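Local coordinates for protein racemase (Pseudovibrio sp. JE062, PDB 3MKC) that is of unknown function but, named a racemase, belongs to the enolase superfamily, with an N-terminal capping domain set against a C-terminal barrel, at residues A[36-41]-A[115-120]; A[86-91]-A[297-302]; A[110-115]-A[318-323]; A[286-289]-A[293-296]; A[324-329]-A[367-372]. All blocks are in the same frame, centred on the assembly; numbering follows the deposited sequence.

Contact 1 of 5, residues A[36-41]-A[115-120]; sequences VTDENG and YDLAGK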
# COMPACT_ATOMS: atom_id res chain seq x y z
N VAL A 36 -17.75 8.22 -0.29
CA VAL A 36 -18.02 9.65 -0.23
C VAL A 36 -18.99 9.97 -1.36
O VAL A 36 -18.69 9.77 -2.54
CB VAL A 36 -16.72 10.48 -0.42
CG1 VAL A 36 -17.02 11.96 -0.28
CG2 VAL A 36 -15.69 10.06 0.62
N THR A 37 -20.17 10.47 -1.00
CA THR A 37 -21.20 10.79 -1.98
C THR A 37 -21.44 12.28 -2.11
O THR A 37 -21.48 13.00 -1.11
CB THR A 37 -22.51 10.11 -1.57
OG1 THR A 37 -22.27 8.73 -1.28
CG2 THR A 37 -23.54 10.22 -2.70
N ASP A 38 -21.59 12.76 -3.34
CA ASP A 38 -21.83 14.19 -3.53
C ASP A 38 -23.33 14.46 -3.60
O ASP A 38 -24.14 13.54 -3.54
CB ASP A 38 -21.12 14.74 -4.78
CG ASP A 38 -21.74 14.27 -6.09
OD1 ASP A 38 -22.90 13.81 -6.09
OD2 ASP A 38 -21.05 14.38 -7.13
N GLU A 39 -23.70 15.73 -3.72
CA GLU A 39 -25.10 16.12 -3.74
C GLU A 39 -25.87 15.66 -4.96
O GLU A 39 -27.09 15.81 -5.01
CB GLU A 39 -25.22 17.63 -3.59
CG GLU A 39 -24.39 18.15 -2.43
CD GLU A 39 -24.95 19.40 -1.80
OE1 GLU A 39 -25.02 20.45 -2.48
OE2 GLU A 39 -25.33 19.33 -0.61
N ASN A 40 -25.17 15.10 -5.94
CA ASN A 40 -25.84 14.61 -7.14
C ASN A 40 -25.93 13.09 -7.12
O ASN A 40 -26.45 12.49 -8.06
CB ASN A 40 -25.10 15.06 -8.41
CG ASN A 40 -25.27 16.54 -8.69
OD1 ASN A 40 -26.35 17.10 -8.53
ND2 ASN A 40 -24.19 17.19 -9.11
N GLY A 41 -25.44 12.48 -6.05
CA GLY A 41 -25.49 11.03 -5.94
C GLY A 41 -24.26 10.29 -6.45
O GLY A 41 -24.19 9.07 -6.37
N TYR A 115 -10.17 10.93 -4.64
CA TYR A 115 -9.58 10.81 -5.96
C TYR A 115 -10.57 10.11 -6.88
O TYR A 115 -10.67 10.43 -8.07
CB TYR A 115 -8.26 10.04 -5.88
CG TYR A 115 -7.12 10.91 -5.43
CD1 TYR A 115 -6.44 11.73 -6.33
CD2 TYR A 115 -6.76 10.98 -4.08
CE1 TYR A 115 -5.45 12.60 -5.91
CE2 TYR A 115 -5.77 11.86 -3.64
CZ TYR A 115 -5.12 12.66 -4.56
OH TYR A 115 -4.17 13.56 -4.14
N ASP A 116 -11.31 9.15 -6.33
CA ASP A 116 -12.29 8.42 -7.13
C ASP A 116 -13.45 9.35 -7.45
O ASP A 116 -13.88 9.45 -8.60
CB ASP A 116 -12.77 7.19 -6.36
CG ASP A 116 -13.61 6.24 -7.22
OD1 ASP A 116 -13.34 6.13 -8.43
OD2 ASP A 116 -14.52 5.59 -6.67
N LEU A 117 -13.95 10.06 -6.44
CA LEU A 117 -15.06 10.97 -6.64
C LEU A 117 -14.72 12.14 -7.56
O LEU A 117 -15.44 12.40 -8.52
CB LEU A 117 -15.54 11.50 -5.29
CG LEU A 117 -16.66 12.54 -5.31
CD1 LEU A 117 -17.82 12.05 -6.18
CD2 LEU A 117 -17.12 12.80 -3.88
N ALA A 118 -13.61 12.83 -7.29
CA ALA A 118 -13.20 13.97 -8.10
C ALA A 118 -13.02 13.57 -9.57
O ALA A 118 -13.38 14.32 -10.48
CB ALA A 118 -11.91 14.57 -7.56
N GLY A 119 -12.44 12.40 -9.78
CA GLY A 119 -12.23 11.93 -11.13
C GLY A 119 -13.55 11.66 -11.83
O GLY A 119 -13.75 12.06 -12.97
N LYS A 120 -14.46 10.99 -11.13
CA LYS A 120 -15.75 10.68 -11.71
C LYS A 120 -16.56 11.93 -12.05
O LYS A 120 -17.27 11.95 -13.05
CB LYS A 120 -16.53 9.74 -10.78
CG LYS A 120 -15.93 8.33 -10.75
CD LYS A 120 -16.51 7.46 -9.64
CE LYS A 120 -17.96 7.09 -9.87
NZ LYS A 120 -18.45 6.15 -8.81

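Contact 2 of 5, residues A[86-91]-A[297-302]; sequences IWDAMY and LRRITE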
# COMPACT_ATOMS: atom_id res chain seq x y z
N ILE A 86 -8.76 19.69 1.54
CA ILE A 86 -9.61 18.91 2.44
C ILE A 86 -8.73 18.07 3.36
O ILE A 86 -9.02 17.89 4.54
CB ILE A 86 -10.56 18.01 1.65
CG1 ILE A 86 -11.47 18.88 0.77
CG2 ILE A 86 -11.40 17.16 2.60
CD1 ILE A 86 -12.30 18.10 -0.22
N TRP A 87 -7.63 17.56 2.81
CA TRP A 87 -6.68 16.75 3.57
C TRP A 87 -6.21 17.59 4.77
O TRP A 87 -6.27 17.13 5.91
CB TRP A 87 -5.47 16.41 2.71
CG TRP A 87 -4.63 15.25 3.22
CD1 TRP A 87 -4.64 13.97 2.75
CD2 TRP A 87 -3.65 15.29 4.27
NE1 TRP A 87 -3.73 13.20 3.44
CE2 TRP A 87 -3.11 13.99 4.38
CE3 TRP A 87 -3.18 16.30 5.13
CZ2 TRP A 87 -2.11 13.67 5.31
CZ3 TRP A 87 -2.19 15.97 6.06
CH2 TRP A 87 -1.67 14.67 6.14
N ASP A 88 -5.75 18.80 4.48
CA ASP A 88 -5.25 19.69 5.53
C ASP A 88 -6.33 20.02 6.55
O ASP A 88 -6.06 20.09 7.75
CB ASP A 88 -4.72 21.01 4.94
CG ASP A 88 -3.39 20.84 4.22
OD1 ASP A 88 -2.71 19.81 4.43
OD2 ASP A 88 -3.02 21.75 3.45
N ALA A 89 -7.55 20.22 6.06
CA ALA A 89 -8.67 20.57 6.93
C ALA A 89 -8.99 19.44 7.90
O ALA A 89 -9.21 19.68 9.09
CB ALA A 89 -9.90 20.91 6.10
N MSE A 90 -9.03 18.22 7.39
CA MSE A 90 -9.33 17.06 8.21
C MSE A 90 -8.20 16.85 9.22
O MSE A 90 -8.45 16.66 10.42
CB MSE A 90 -9.49 15.81 7.35
CG MSE A 90 -10.76 15.77 6.49
SE MSE A 90 -10.98 14.06 5.63
CE MSE A 90 -9.53 14.22 4.37
N TYR A 91 -6.97 16.87 8.73
CA TYR A 91 -5.81 16.67 9.60
C TYR A 91 -5.75 17.70 10.72
O TYR A 91 -5.60 17.35 11.89
CB TYR A 91 -4.51 16.74 8.78
CG TYR A 91 -3.28 16.39 9.59
CD1 TYR A 91 -2.85 15.07 9.70
CD2 TYR A 91 -2.55 17.38 10.26
CE1 TYR A 91 -1.72 14.74 10.46
CE2 TYR A 91 -1.43 17.06 11.02
CZ TYR A 91 -1.02 15.74 11.11
OH TYR A 91 0.10 15.42 11.85
N LEU A 297 1.08 10.23 -0.02
CA LEU A 297 2.06 9.42 -0.75
C LEU A 297 2.76 10.27 -1.81
O LEU A 297 3.93 10.02 -2.15
CB LEU A 297 1.40 8.20 -1.39
CG LEU A 297 1.25 7.01 -0.43
CD1 LEU A 297 0.45 5.91 -1.10
CD2 LEU A 297 2.63 6.48 -0.04
N ARG A 298 2.06 11.26 -2.35
CA ARG A 298 2.67 12.13 -3.34
C ARG A 298 3.73 13.00 -2.67
O ARG A 298 4.83 13.17 -3.19
CB ARG A 298 1.63 13.03 -4.01
CG ARG A 298 2.21 13.90 -5.10
CD ARG A 298 1.18 14.83 -5.69
NE ARG A 298 1.66 15.42 -6.94
CZ ARG A 298 0.94 16.23 -7.71
NH1 ARG A 298 -0.29 16.58 -7.37
NH2 ARG A 298 1.47 16.70 -8.84
N ARG A 299 3.40 13.56 -1.50
CA ARG A 299 4.39 14.40 -0.81
C ARG A 299 5.57 13.55 -0.39
O ARG A 299 6.73 13.97 -0.51
CB ARG A 299 3.77 15.07 0.42
CG ARG A 299 2.92 16.28 0.05
CD ARG A 299 2.48 17.04 1.27
NE ARG A 299 1.42 16.36 2.01
CZ ARG A 299 0.15 16.77 2.04
NH1 ARG A 299 -0.22 17.85 1.38
NH2 ARG A 299 -0.74 16.10 2.76
N ILE A 300 5.27 12.36 0.10
CA ILE A 300 6.30 11.43 0.55
C ILE A 300 7.23 11.03 -0.59
O ILE A 300 8.44 10.97 -0.43
CB ILE A 300 5.66 10.17 1.14
CG1 ILE A 300 4.96 10.53 2.45
CG2 ILE A 300 6.71 9.08 1.32
CD1 ILE A 300 4.15 9.39 3.04
N THR A 301 6.66 10.76 -1.76
CA THR A 301 7.47 10.34 -2.88
C THR A 301 8.35 11.44 -3.48
O THR A 301 9.49 11.19 -3.86
CB THR A 301 6.59 9.72 -3.99
OG1 THR A 301 5.82 8.65 -3.43
CG2 THR A 301 7.47 9.16 -5.11
N GLU A 302 7.82 12.65 -3.56
CA GLU A 302 8.60 13.75 -4.12
C GLU A 302 9.76 14.04 -3.19
O GLU A 302 10.85 14.37 -3.65
CB GLU A 302 7.72 14.99 -4.34
CG GLU A 302 6.61 14.73 -5.36
CD GLU A 302 5.89 16.00 -5.84
OE1 GLU A 302 5.84 17.00 -5.10
OE2 GLU A 302 5.36 15.97 -6.97
O HOH W 1 -2.70 18.39 2.27

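Contact 3 of 5, residues A[110-115]-A[318-323]; sequences IDMALY and TGITSA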
# COMPACT_ATOMS: atom_id res chain seq x y z
N ILE A 110 -10.58 8.22 3.33
CA ILE A 110 -11.32 9.34 2.78
C ILE A 110 -10.53 9.98 1.64
O ILE A 110 -11.09 10.31 0.60
CB ILE A 110 -11.64 10.41 3.86
CG1 ILE A 110 -12.52 9.79 4.95
CG2 ILE A 110 -12.34 11.60 3.23
CD1 ILE A 110 -12.80 10.72 6.13
N ASP A 111 -9.22 10.14 1.82
CA ASP A 111 -8.40 10.75 0.77
C ASP A 111 -8.49 9.95 -0.53
O ASP A 111 -8.66 10.52 -1.60
CB ASP A 111 -6.93 10.82 1.21
CG ASP A 111 -6.05 11.46 0.16
OD1 ASP A 111 -6.16 12.69 -0.05
OD2 ASP A 111 -5.25 10.73 -0.46
N MSE A 112 -8.37 8.64 -0.41
CA MSE A 112 -8.44 7.75 -1.56
C MSE A 112 -9.78 7.90 -2.26
O MSE A 112 -9.85 7.94 -3.49
CB MSE A 112 -8.27 6.30 -1.09
CG MSE A 112 -8.07 5.30 -2.21
SE MSE A 112 -7.79 3.53 -1.50
CE MSE A 112 -6.80 4.07 0.08
N ALA A 113 -10.85 7.97 -1.48
CA ALA A 113 -12.19 8.10 -2.04
C ALA A 113 -12.41 9.43 -2.77
O ALA A 113 -13.25 9.51 -3.67
CB ALA A 113 -13.23 7.94 -0.94
N LEU A 114 -11.67 10.46 -2.39
CA LEU A 114 -11.81 11.75 -3.05
C LEU A 114 -11.24 11.70 -4.45
O LEU A 114 -11.76 12.34 -5.36
CB LEU A 114 -11.13 12.85 -2.24
CG LEU A 114 -11.84 13.21 -0.94
CD1 LEU A 114 -11.03 14.25 -0.19
CD2 LEU A 114 -13.25 13.72 -1.24
N TYR A 115 -10.17 10.93 -4.64
CA TYR A 115 -9.58 10.81 -5.96
C TYR A 115 -10.57 10.11 -6.88
O TYR A 115 -10.67 10.43 -8.07
CB TYR A 115 -8.26 10.04 -5.88
CG TYR A 115 -7.12 10.91 -5.43
CD1 TYR A 115 -6.44 11.73 -6.33
CD2 TYR A 115 -6.76 10.98 -4.08
CE1 TYR A 115 -5.45 12.60 -5.91
CE2 TYR A 115 -5.77 11.86 -3.64
CZ TYR A 115 -5.12 12.66 -4.56
OH TYR A 115 -4.17 13.56 -4.14
N THR A 318 -7.86 -4.77 -0.48
CA THR A 318 -8.78 -5.26 -1.52
C THR A 318 -8.51 -4.63 -2.87
O THR A 318 -7.48 -3.99 -3.08
CB THR A 318 -10.25 -5.01 -1.14
OG1 THR A 318 -10.57 -3.63 -1.32
CG2 THR A 318 -10.50 -5.41 0.31
N GLY A 319 -9.45 -4.81 -3.79
CA GLY A 319 -9.30 -4.25 -5.12
C GLY A 319 -9.32 -2.74 -5.13
O GLY A 319 -8.89 -2.11 -6.09
N ILE A 320 -9.82 -2.14 -4.05
CA ILE A 320 -9.88 -0.69 -3.97
C ILE A 320 -8.48 -0.09 -3.90
O ILE A 320 -8.15 0.86 -4.61
CB ILE A 320 -10.68 -0.24 -2.73
CG1 ILE A 320 -12.12 -0.78 -2.82
CG2 ILE A 320 -10.70 1.28 -2.65
CD1 ILE A 320 -13.01 -0.37 -1.66
N THR A 321 -7.64 -0.66 -3.04
CA THR A 321 -6.27 -0.18 -2.91
C THR A 321 -5.43 -0.59 -4.12
O THR A 321 -4.56 0.17 -4.55
CB THR A 321 -5.63 -0.70 -1.60
OG1 THR A 321 -6.35 -0.16 -0.48
CG2 THR A 321 -4.17 -0.29 -1.50
N SER A 322 -5.69 -1.77 -4.67
CA SER A 322 -4.93 -2.20 -5.85
C SER A 322 -5.14 -1.22 -7.00
O SER A 322 -4.22 -0.96 -7.78
CB SER A 322 -5.36 -3.61 -6.29
OG SER A 322 -4.80 -4.60 -5.44
N ALA A 323 -6.34 -0.66 -7.10
CA ALA A 323 -6.64 0.30 -8.15
C ALA A 323 -5.85 1.59 -7.90
O ALA A 323 -5.24 2.15 -8.82
CB ALA A 323 -8.13 0.61 -8.18

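Contact 4 of 5, residues A[286-289]-A[293-296]; sequences SDYN and GLTE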
# COMPACT_ATOMS: atom_id res chain seq x y z
N SER A 286 5.40 3.13 2.98
CA SER A 286 4.20 3.75 3.54
C SER A 286 2.98 3.26 2.76
O SER A 286 2.97 3.28 1.53
CB SER A 286 4.32 5.27 3.45
OG SER A 286 5.54 5.69 4.04
N ASP A 287 1.95 2.85 3.48
CA ASP A 287 0.73 2.28 2.89
C ASP A 287 -0.36 3.27 2.49
O ASP A 287 -0.65 4.22 3.20
CB ASP A 287 0.15 1.26 3.88
CG ASP A 287 -0.89 0.35 3.27
OD1 ASP A 287 -1.72 0.81 2.47
OD2 ASP A 287 -0.87 -0.85 3.61
N TYR A 288 -0.98 3.01 1.33
CA TYR A 288 -2.05 3.85 0.81
C TYR A 288 -3.16 4.08 1.82
O TYR A 288 -3.62 5.21 2.01
CB TYR A 288 -2.71 3.19 -0.41
CG TYR A 288 -1.77 2.81 -1.53
CD1 TYR A 288 -1.46 3.71 -2.54
CD2 TYR A 288 -1.19 1.54 -1.57
CE1 TYR A 288 -0.59 3.37 -3.57
CE2 TYR A 288 -0.33 1.18 -2.60
CZ TYR A 288 -0.03 2.10 -3.59
OH TYR A 288 0.86 1.77 -4.59
N ASN A 289 -3.59 3.00 2.45
CA ASN A 289 -4.70 3.08 3.40
C ASN A 289 -4.30 3.27 4.85
O ASN A 289 -5.11 3.06 5.76
CB ASN A 289 -5.57 1.83 3.25
CG ASN A 289 -4.77 0.54 3.35
OD1 ASN A 289 -4.09 0.29 4.34
ND2 ASN A 289 -4.86 -0.29 2.30
N GLY A 293 -3.14 8.37 2.55
CA GLY A 293 -3.65 8.26 1.19
C GLY A 293 -2.71 8.66 0.07
O GLY A 293 -1.51 8.83 0.28
N LEU A 294 -3.27 8.82 -1.13
CA LEU A 294 -2.49 9.21 -2.30
C LEU A 294 -1.90 10.61 -2.14
O LEU A 294 -0.79 10.88 -2.59
CB LEU A 294 -3.36 9.13 -3.57
CG LEU A 294 -3.75 7.70 -3.99
CD1 LEU A 294 -4.88 7.71 -5.01
CD2 LEU A 294 -2.54 6.99 -4.56
N THR A 295 -2.62 11.50 -1.47
CA THR A 295 -2.11 12.85 -1.29
C THR A 295 -0.82 12.84 -0.47
O THR A 295 0.16 13.49 -0.84
CB THR A 295 -3.14 13.76 -0.60
OG1 THR A 295 -4.31 13.84 -1.41
CG2 THR A 295 -2.57 15.15 -0.40
N GLU A 296 -0.81 12.10 0.62
CA GLU A 296 0.40 12.06 1.44
C GLU A 296 1.48 11.25 0.72
O GLU A 296 2.67 11.56 0.83
CB GLU A 296 0.10 11.44 2.81
CG GLU A 296 1.23 11.64 3.83
CD GLU A 296 1.37 13.09 4.30
OE1 GLU A 296 1.01 14.01 3.54
OE2 GLU A 296 1.86 13.30 5.43

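Contact 5 of 5, residues A[324-329]-A[367-372]; sequences AAIHYQ and AKPTAP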
# COMPACT_ATOMS: atom_id res chain seq x y z
N ALA A 324 -5.86 2.05 -6.66
CA ALA A 324 -5.14 3.27 -6.31
C ALA A 324 -3.66 3.08 -6.59
O ALA A 324 -2.99 4.00 -7.06
CB ALA A 324 -5.36 3.61 -4.83
N ALA A 325 -3.16 1.87 -6.32
CA ALA A 325 -1.75 1.54 -6.52
C ALA A 325 -1.32 1.69 -7.98
O ALA A 325 -0.22 2.15 -8.27
CB ALA A 325 -1.47 0.11 -6.03
N ILE A 326 -2.18 1.29 -8.91
CA ILE A 326 -1.83 1.42 -10.32
C ILE A 326 -1.80 2.90 -10.70
O ILE A 326 -0.90 3.35 -11.42
CB ILE A 326 -2.84 0.68 -11.22
CG1 ILE A 326 -2.70 -0.83 -11.01
CG2 ILE A 326 -2.61 1.04 -12.69
CD1 ILE A 326 -3.74 -1.66 -11.75
N HIS A 327 -2.77 3.67 -10.22
CA HIS A 327 -2.81 5.08 -10.54
C HIS A 327 -1.61 5.76 -9.91
O HIS A 327 -1.02 6.66 -10.50
CB HIS A 327 -4.12 5.70 -10.03
CG HIS A 327 -5.30 5.37 -10.89
ND1 HIS A 327 -5.78 6.22 -11.86
CD2 HIS A 327 -6.09 4.27 -10.93
CE1 HIS A 327 -6.81 5.66 -12.47
NE2 HIS A 327 -7.02 4.47 -11.92
N TYR A 328 -1.25 5.30 -8.71
CA TYR A 328 -0.09 5.83 -8.00
C TYR A 328 1.19 5.61 -8.82
O TYR A 328 1.95 6.54 -9.09
CB TYR A 328 0.06 5.13 -6.65
CG TYR A 328 1.43 5.37 -6.02
CD1 TYR A 328 1.69 6.53 -5.29
CD2 TYR A 328 2.48 4.48 -6.26
CE1 TYR A 328 2.97 6.80 -4.82
CE2 TYR A 328 3.77 4.75 -5.79
CZ TYR A 328 4.01 5.91 -5.08
OH TYR A 328 5.28 6.22 -4.65
N GLN A 329 1.42 4.37 -9.24
CA GLN A 329 2.64 4.06 -9.99
C GLN A 329 2.75 4.84 -11.29
O GLN A 329 3.85 5.19 -11.71
CB GLN A 329 2.75 2.56 -10.27
CG GLN A 329 4.12 2.16 -10.82
CD GLN A 329 5.23 2.25 -9.78
OE1 GLN A 329 5.05 2.83 -8.71
NE2 GLN A 329 6.39 1.68 -10.11
N ALA A 367 -1.58 -1.43 -18.26
CA ALA A 367 -1.70 -0.33 -19.20
C ALA A 367 -2.32 0.84 -18.44
O ALA A 367 -2.81 0.67 -17.32
CB ALA A 367 -2.61 -0.72 -20.36
N LYS A 368 -2.29 2.02 -19.04
CA LYS A 368 -2.86 3.20 -18.39
C LYS A 368 -4.36 3.05 -18.15
O LYS A 368 -5.09 2.61 -19.03
CB LYS A 368 -2.61 4.44 -19.25
CG LYS A 368 -1.13 4.72 -19.48
CD LYS A 368 -0.89 6.13 -20.00
CE LYS A 368 -1.45 6.35 -21.38
NZ LYS A 368 -1.02 7.67 -21.92
N PRO A 369 -4.83 3.37 -16.93
CA PRO A 369 -6.26 3.25 -16.65
C PRO A 369 -7.05 4.14 -17.61
O PRO A 369 -6.58 5.21 -17.98
CB PRO A 369 -6.36 3.71 -15.21
CG PRO A 369 -5.07 3.23 -14.62
CD PRO A 369 -4.07 3.64 -15.70
N THR A 370 -8.22 3.68 -18.03
CA THR A 370 -9.04 4.45 -18.96
C THR A 370 -10.37 4.92 -18.39
O THR A 370 -11.13 5.63 -19.06
CB THR A 370 -9.33 3.64 -20.23
OG1 THR A 370 -9.92 2.38 -19.85
CG2 THR A 370 -8.05 3.38 -21.02
N ALA A 371 -10.67 4.53 -17.16
CA ALA A 371 -11.92 4.93 -16.53
C ALA A 371 -11.74 6.12 -15.61
O ALA A 371 -10.64 6.38 -15.12
CB ALA A 371 -12.51 3.75 -15.75
N PRO A 372 -12.82 6.88 -15.37
CA PRO A 372 -12.77 8.05 -14.49
C PRO A 372 -12.44 7.60 -13.07
O PRO A 372 -12.72 6.46 -12.71
CB PRO A 372 -14.18 8.63 -14.59
CG PRO A 372 -14.59 8.25 -15.99
CD PRO A 372 -14.12 6.82 -16.08
O HOH W 2 -9.56 4.49 -13.69

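Contact 1 of 5, residues A[36-41]-A[115-120]
Leu117 pushes both of its methyls from helix 102-122 into the end of strand 29-38, where Val36 and Asp38 receive them. The apolar part is a branch-to-branch meeting: Leu117 CD2 lies 3.7 Å from Val36 CG1, and the same methyl rests against the strand backbone at Val36 O. The two side chains cross at about a right angle, and the closest pair is one branch of each. With its CG anti to the backbone N (chi1 176°), Leu117 is directed at the strand, and its other methyl, CD1, lies 4.1 Å from Asp38 OD2.

The polar part belongs to the hairpin connection between strands 29-38 and 43-48 of the N-terminal domain's antiparallel sheet. Asp38 to Gly41 form a type I turn, closed by Gly41 N to Asp38 O at 3.0 Å. Within it Asp38 OD1 takes the backbone N-H of Asn40 at 2.6 Å, an Asx turn; the donor stands above the carboxylate, 50° out of its plane. Val42 N adds a second bond to OD1, while OD2 accepts from Gln121 NE2, one residue beyond the helix segment.

Chemically, the carboxylate has two duties: one oxygen shapes the turn and the other ties it to the helix. Leu117 makes van der Waals contact only, so strand and helix are joined by apolar packing and, through Gln121, by a hydrogen bond from helix to turn.

Contact 2 of 5, residues A[86-91]-A[297-302]
Trp87 and Arg299 have the nearest CA atoms of segments 86-91 and 297-302, yet these helical backbones stay well apart: Trp87 CA and Arg299 CA are separated by 12.1 Å, and long side chains span the gap from opposite directions.

Arg299 brings its NH2 down over the centre of the indole, 3.3 Å above the ring plane, with Trp87 CD2 3.4 Å from that nitrogen. The guanidinium does not lie flat on the ring. Its plane stands 76° from the indole, so it meets the face with an edge. This is a cation-pi contact, with Arg299 CZ 4.6 Å from the centroid of the six-membered ring and only 10° off its normal. A bend at chi3 (-74°) turns the end of the arginine chain toward this position.

The other terminal nitrogen works through water. Water 1 accepts from Arg299 NH1 at 2.7 Å and donates to Asp88 OD1 at 2.6 Å, bridging two opposite charges that do not meet directly: Asp88 OD1 is 4.4 Å from Arg299 NH1 and well out of the guanidinium plane. Behind the contact, Arg299 NE is in a salt bridge with Glu296 OE1, and Trp87 NE1 is hydrogen-bonded to Gly292 O, which restrains the rotation of the indole.

The positive charge of the arginine is thus balanced by Glu296 directly and by Asp88 through water, over the electron-rich face of Trp87, which makes this junction of cap and barrel electrostatic at its partly exposed edge.

Contact 3 of 5, residues A[110-115]-A[318-323]
Met112, built as selenomethionine, leans its SE atom on the first turn of helix 319-331, where Ile320 and Thr321 take it up. The chain leaves helix 102-122 fully stretched, with chi1 at -170° and chi2 at 178°, and bends only at its last torsion, so the selenium itself rather than the methylenes is carried across. SE lies 3.9 Å from Ile320 CG2, the two chains crossing at a slant. Toward Thr321 the crossing is near a right angle, and there SE meets the hydroxyl oxygen OG1 at 4.1 Å, a van der Waals neighbour. The hydroxyl's hydrogen bonds go to Glu47 OE2 and Asn289 ND2. The backbones stay apart, with Met112 CA 8.3 Å from Thr321 CA.

What sets the receiving surface is the start of its helix. Thr318 is the N-cap, and its OG1 accepts from Ile320 N at 3.2 Å in a nearly straight bond (166°). The same Thr318 oxygen is hydrogen-bonded to Glu47 OE1, so this glutamate from strand 43-48 grips both threonines. Beside them Ile320 also touches Val33 of strand 29-38.

Helix 102-122 belongs to the N-terminal domain and helix 319-331 to the barrel. A buried seam of this kind, between the capping domain and the start of a barrel helix, is characteristic of the enolase superfamily fold.

Contact 4 of 5, residues A[286-289]-A[293-296]
Tyr288 and Gly293 meet backbone to backbone within a beta-alpha loop of the barrel, the one that leads from strand 283-284 into helix 293-306. Gly293 CA approaches Tyr288 O to 3.2 Å in a CA-H...O contact, with 144° at the hydrogen. The glycine sits at positive phi, a conformation glycine adopts readily.

The other first-shell contact is apolar, between the side chains of Tyr288 and Leu294, which cross at a slant. With Tyr288 CG beside its own backbone N (chi1 -55°), the ring is carried clear of the peptide that touches Gly293, and one residue thus serves both contacts.

An Asx turn stands behind the tyrosine. Asp287 OD1 accepts from Asn289 N at 2.9 Å, reached on the anti side of the carboxylate and 33° out of its plane, so the side chain before Tyr288 holds the N-H of the residue after it. Asn289 is held in turn by Thr321, whose OG1 bonds to its ND2.

Further out, helix 319-331 covers the hydrophobic pair: Tyr288 touches Ala325, and Leu294 lies on Ala324 and Tyr328. At the far end of the helical segment Glu296 OE2 forms a salt bridge with Arg269, and Thr295 OG1 is hydrogen-bonded to two side chains of helix 102-122 in the capping domain, Asp111 and Tyr115. Enclosed by these neighbours, the apolar pair itself comes down to one methyl at a ring edge: Leu294 CD2 lies near the plane of the Tyr288 ring, 4.0 Å from Tyr288 CD1.

Contact 5 of 5, residues A[324-329]-A[367-372]
Pro369 lays its ring over one face of the His327 imidazole, and this is the tight part of the contact. Pro369 CB is 3.4 Å from His327 CE1 and equally close to NE2, while Pro369 CG stands 3.5 Å above the ring plane, displaced toward its rim. The result is a CH-pi contact: Pro369 CG lies 3.8 Å from the centroid of the imidazole, 21° off the ring normal. The same CG carbon touches Ile326 CG2 at 3.8 Å, so it rests on two neighbouring side chains of helix 319-331. His327 and Pro369 run past each other in opposite directions. With CG of the histidine beside its backbone N (chi1 -76°), the ring swings to where the proline can cover it. Phe330 of the same helix and Tyr127 also pack on Pro369.

The Thr370-Ala371 end is looser. Thr370 turns away from the helix and is exposed, and Lys368, before the proline, also points away from segment 324-329. Where the loop runs on toward Ala371, water 2 bridges the two segments: it lies at the edge of the imidazole, in its plane, accepting weakly from His327 NE2 at 3.1 Å and donating to Ala371 O at 2.6 Å.

His327 ND1 is hydrogen-bonded to Tyr127 N. A backbone N-H at ND1 and an accepting water at NE2 are consistent with a neutral imidazole that carries its hydrogen on NE2, although the water bond is weak. The ring thus offers its nitrogens to polar partners and its face to a proline, and so packs the irregular loop against the barrel helix.

Overall arrangement
Contacts 1, 3 and 4 are fully buried, whereas contact 2 opens at one edge and contact 5 is buried on its helix side, though its loop is partly exposed; these last two are the ones that recruit water and an aromatic face. Contact 1 stays inside the capping domain and contacts 4 and 5 inside the barrel, while contacts 2 and 3 bridge the two domains. Helix 102-122 serves contacts 1 and 3, which share Tyr115; helix 293-306 serves contacts 2 and 4, and helix 319-331 serves contacts 3 and 5. Contacts 2 and 4 have the closest centres, about 8 Å apart, and contact 2 joins contact 5 through the Thr301 and Tyr328 hydroxyls.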